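Local structure of fatty acid amide hydrolase (Candida albicans, 6KVR) at residues F502-P505 / T506-K509; W510-E513 / D514-Y517. The protein probably hydrolyses amides of monocarboxylic acids to the carboxylate and ammonium, as a member of the amidase signature family. All coordinates share one frame; numbering follows the deposited sequence.

Contact 1: F502-P505 / T506-K509; sequences FQDP and TKDK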
# COMPACT_ATOMS: atom_id res chain seq x y z
N PHE A 502 18.27 -22.27 -25.33
CA PHE A 502 18.28 -23.45 -24.48
C PHE A 502 19.72 -23.79 -24.16
O PHE A 502 20.63 -23.53 -24.96
CB PHE A 502 17.57 -24.63 -25.17
CG PHE A 502 16.11 -24.36 -25.44
CD1 PHE A 502 15.74 -23.48 -26.46
CD2 PHE A 502 15.12 -24.93 -24.66
CE1 PHE A 502 14.39 -23.20 -26.72
CE2 PHE A 502 13.77 -24.67 -24.91
CZ PHE A 502 13.41 -23.79 -25.94
N GLN A 503 19.93 -24.36 -22.98
CA GLN A 503 21.28 -24.78 -22.63
C GLN A 503 21.79 -25.77 -23.68
O GLN A 503 21.03 -26.59 -24.22
CB GLN A 503 21.30 -25.41 -21.24
CG GLN A 503 22.70 -25.70 -20.71
CD GLN A 503 23.12 -27.14 -20.93
OE1 GLN A 503 22.49 -27.89 -21.68
NE2 GLN A 503 24.20 -27.55 -20.26
N ASP A 504 23.07 -25.66 -23.98
CA ASP A 504 23.75 -26.51 -24.96
C ASP A 504 24.94 -27.15 -24.27
O ASP A 504 25.93 -26.45 -23.97
CB ASP A 504 24.21 -25.68 -26.16
CG ASP A 504 24.71 -26.54 -27.31
OD1 ASP A 504 25.39 -27.57 -27.05
OD2 ASP A 504 24.41 -26.19 -28.47
N PRO A 505 24.92 -28.46 -24.00
CA PRO A 505 26.03 -29.05 -23.24
C PRO A 505 27.37 -28.99 -23.97
O PRO A 505 28.41 -28.99 -23.31
CB PRO A 505 25.57 -30.50 -23.01
CG PRO A 505 24.52 -30.76 -24.04
CD PRO A 505 23.86 -29.43 -24.31
N THR A 506 27.38 -28.87 -25.30
CA THR A 506 28.66 -28.78 -25.99
C THR A 506 29.27 -27.39 -25.92
O THR A 506 30.43 -27.22 -26.32
CB THR A 506 28.52 -29.19 -27.46
OG1 THR A 506 28.12 -28.05 -28.24
CG2 THR A 506 27.51 -30.33 -27.64
N LYS A 507 28.55 -26.39 -25.43
CA LYS A 507 29.09 -25.04 -25.40
C LYS A 507 28.88 -24.28 -24.09
O LYS A 507 29.61 -23.31 -23.85
CB LYS A 507 28.53 -24.20 -26.55
CG LYS A 507 27.39 -23.28 -26.21
CD LYS A 507 26.91 -22.53 -27.45
CE LYS A 507 26.63 -23.48 -28.61
NZ LYS A 507 26.00 -22.77 -29.76
N ASP A 508 27.96 -24.70 -23.22
CA ASP A 508 27.73 -23.99 -21.96
C ASP A 508 28.56 -24.64 -20.84
O ASP A 508 28.05 -25.30 -19.94
CB ASP A 508 26.25 -23.98 -21.62
CG ASP A 508 25.43 -23.09 -22.56
OD1 ASP A 508 25.92 -22.00 -22.90
OD2 ASP A 508 24.31 -23.48 -22.97
N LYS A 509 29.88 -24.43 -20.90
CA LYS A 509 30.77 -24.95 -19.87
C LYS A 509 31.66 -23.83 -19.36
O LYS A 509 31.80 -22.78 -19.99
CB LYS A 509 31.62 -26.13 -20.35
CG LYS A 509 32.30 -25.97 -21.69
CD LYS A 509 32.54 -27.32 -22.34
CE LYS A 509 33.76 -27.30 -23.27
NZ LYS A 509 33.92 -26.02 -24.04

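Contact 2: W510-E513 / D514-Y517; sequences WTEE and DTKY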
# COMPACT_ATOMS: atom_id res chain seq x y z
N TRP A 510 32.22 -24.05 -18.17
CA TRP A 510 33.08 -23.06 -17.57
C TRP A 510 34.32 -22.87 -18.44
O TRP A 510 34.83 -23.83 -19.02
CB TRP A 510 33.49 -23.49 -16.15
CG TRP A 510 32.36 -23.58 -15.12
CD1 TRP A 510 31.91 -24.72 -14.51
CD2 TRP A 510 31.60 -22.50 -14.55
NE1 TRP A 510 30.91 -24.41 -13.61
CE2 TRP A 510 30.69 -23.06 -13.63
CE3 TRP A 510 31.59 -21.10 -14.74
CZ2 TRP A 510 29.79 -22.28 -12.89
CZ3 TRP A 510 30.68 -20.33 -14.00
CH2 TRP A 510 29.80 -20.92 -13.09
N THR A 511 34.81 -21.64 -18.53
CA THR A 511 36.08 -21.40 -19.19
C THR A 511 37.24 -21.54 -18.20
O THR A 511 37.05 -21.70 -16.99
CB THR A 511 36.11 -20.01 -19.80
OG1 THR A 511 36.51 -19.07 -18.80
CG2 THR A 511 34.75 -19.64 -20.37
N GLU A 512 38.46 -21.45 -18.75
CA GLU A 512 39.65 -21.53 -17.91
C GLU A 512 39.80 -20.29 -17.05
O GLU A 512 40.25 -20.37 -15.90
CB GLU A 512 40.90 -21.74 -18.77
CG GLU A 512 42.15 -22.20 -18.00
CD GLU A 512 42.12 -23.67 -17.60
OE1 GLU A 512 41.06 -24.17 -17.14
OE2 GLU A 512 43.16 -24.34 -17.75
N GLU A 513 39.41 -19.13 -17.58
CA GLU A 513 39.31 -17.94 -16.74
C GLU A 513 38.27 -18.12 -15.64
O GLU A 513 38.46 -17.64 -14.52
CB GLU A 513 38.98 -16.72 -17.60
CG GLU A 513 39.09 -15.38 -16.87
CD GLU A 513 40.50 -15.12 -16.32
OE1 GLU A 513 41.49 -15.54 -16.97
OE2 GLU A 513 40.61 -14.47 -15.25
N ASP A 514 37.17 -18.82 -15.93
CA ASP A 514 36.17 -19.06 -14.89
C ASP A 514 36.75 -19.88 -13.74
O ASP A 514 36.34 -19.69 -12.59
CB ASP A 514 34.94 -19.77 -15.46
CG ASP A 514 34.10 -18.87 -16.38
OD1 ASP A 514 34.06 -17.64 -16.18
OD2 ASP A 514 33.48 -19.40 -17.33
N THR A 515 37.70 -20.79 -14.01
CA THR A 515 38.13 -21.72 -12.96
C THR A 515 38.99 -21.04 -11.91
O THR A 515 39.17 -21.61 -10.82
CB THR A 515 38.89 -22.93 -13.55
OG1 THR A 515 39.97 -22.49 -14.38
CG2 THR A 515 37.98 -23.81 -14.39
N LYS A 516 39.50 -19.85 -12.18
CA LYS A 516 40.25 -19.09 -11.18
C LYS A 516 39.39 -18.03 -10.50
O LYS A 516 39.92 -17.10 -9.89
CB LYS A 516 41.48 -18.45 -11.82
CG LYS A 516 41.17 -17.92 -13.18
CD LYS A 516 42.25 -18.21 -14.20
CE LYS A 516 43.32 -17.11 -14.23
NZ LYS A 516 44.34 -17.38 -15.29
N TYR A 517 38.07 -18.19 -10.53
CA TYR A 517 37.17 -17.33 -9.78
C TYR A 517 37.36 -17.52 -8.28
O TYR A 517 37.55 -18.64 -7.79
CB TYR A 517 35.73 -17.62 -10.20
CG TYR A 517 34.69 -16.65 -9.68
CD1 TYR A 517 34.60 -15.36 -10.19
CD2 TYR A 517 33.79 -17.04 -8.70
CE1 TYR A 517 33.65 -14.46 -9.72
CE2 TYR A 517 32.83 -16.17 -8.22
CZ TYR A 517 32.76 -14.88 -8.73
OH TYR A 517 31.80 -14.03 -8.24

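Contact 1: F502-P505 / T506-K509
D504 folds its carboxylate over T506 and K507 in an Asx-Pro turn, a bend that kinks the loop just after strand 501-502. CB of D504 lies near both D508 OD2 and K507 CG, and the aspartate and lysine side chains then cross at about a right angle. With CG set anti to the backbone N (chi1 -171°), the carboxylate swings forward past P505, and CG comes near K507 CE and T506 OG1. There OD1 takes two bonds from T506. The backbone N of T506 reaches D504 OD1 at 3.0 Å on its anti side, closing the Asx turn, while the T506 hydroxyl donates to the same oxygen from above the carboxylate plane. D504 OD2 faces the lysine: CE of K507 is 3.5 Å away, and K507 NZ, at 4.0 Å from that OD2, makes only a long salt bridge.

Behind the carboxylate, D504 O serves as a double acceptor. K507 N closes a type I beta turn onto it at 3.0 Å, arriving above the carbonyl plane, and D508 N comes in at 2.8 Å on D504 O, almost straight on to the carbonyl. D508, itself the centre of an inverse gamma turn, is buried and turns its side chain back under the bend. R361 of helix 357-372 pairs with D508 OD2 and also holds F502 O, tying the turn to that helix. The same OD2 of D508 accepts the backbone N of D504 at 2.7 Å, on its anti side but tilted out of the carboxylate plane, with an N-H...O angle of 165°.

Contact 2: W510-E513 / D514-Y517
T511 and D514 exchange bonds as a capping box at the start of the short, weakly bonded helix 512-515. D514 N donates to T511 OG1 at 3.0 Å, the N-cap bond proper, and in return T511 N meets D514 OD2 at 2.9 Å, nearly straight (175°), on the anti side but tilted out of the carboxylate plane. The threonine torsion serves the first of these: chi1 of 85° sets OG1 between the backbone N and the carbonyl carbon.

One residue on from the cap, E512 O is gripped twice by T515. Its hydroxyl OG1 donates to E512 O at 2.6 Å, tilted moderately from the carbonyl plane; the backbone N of T515 comes from the same face but stands well above that plane, at 3.2 Å from E512 O.

Among the aromatics, the indole of W510 meets the cap. Its CE3 edge lies 3.6 Å from D514 OD2, which sits near the ring plane, the indole and carboxylate planes being almost perpendicular. Y531 packs edge-to-face with the same indole, while the ring of Y517 makes a cation-pi contact with R354.

At the surface E513 OE1 and K516 NZ are 3.8 Å apart, a long salt bridge, with the lysine's aliphatic CG lying against E513 O. D514 OD2 also forms a salt bridge to R360 of helix 357-372. The carboxylate therefore ties cap to neighbouring helix, and its negative charge is probably favoured mainly by R360, with a smaller contribution from the N-terminal end of so short a helix.

The two contacts run on from one another, their centres 16 Å apart, along the excursion that leaves strand 501-502. Contact 1 is partly buried, with Q503 and D508 inside; contact 2 is a surface contact with no buried residue. Both use an aspartate to lean on helix 357-372, D508 through R361 and D514 through R360, and Y531 meets both, by hydrogen bonds in 502-509 and by its ring at W510. Their polar chemistry serves different ends: in contact 1 it holds a tight bend in a loop, in contact 2 it starts a helix. Neither lies at the predicted active site.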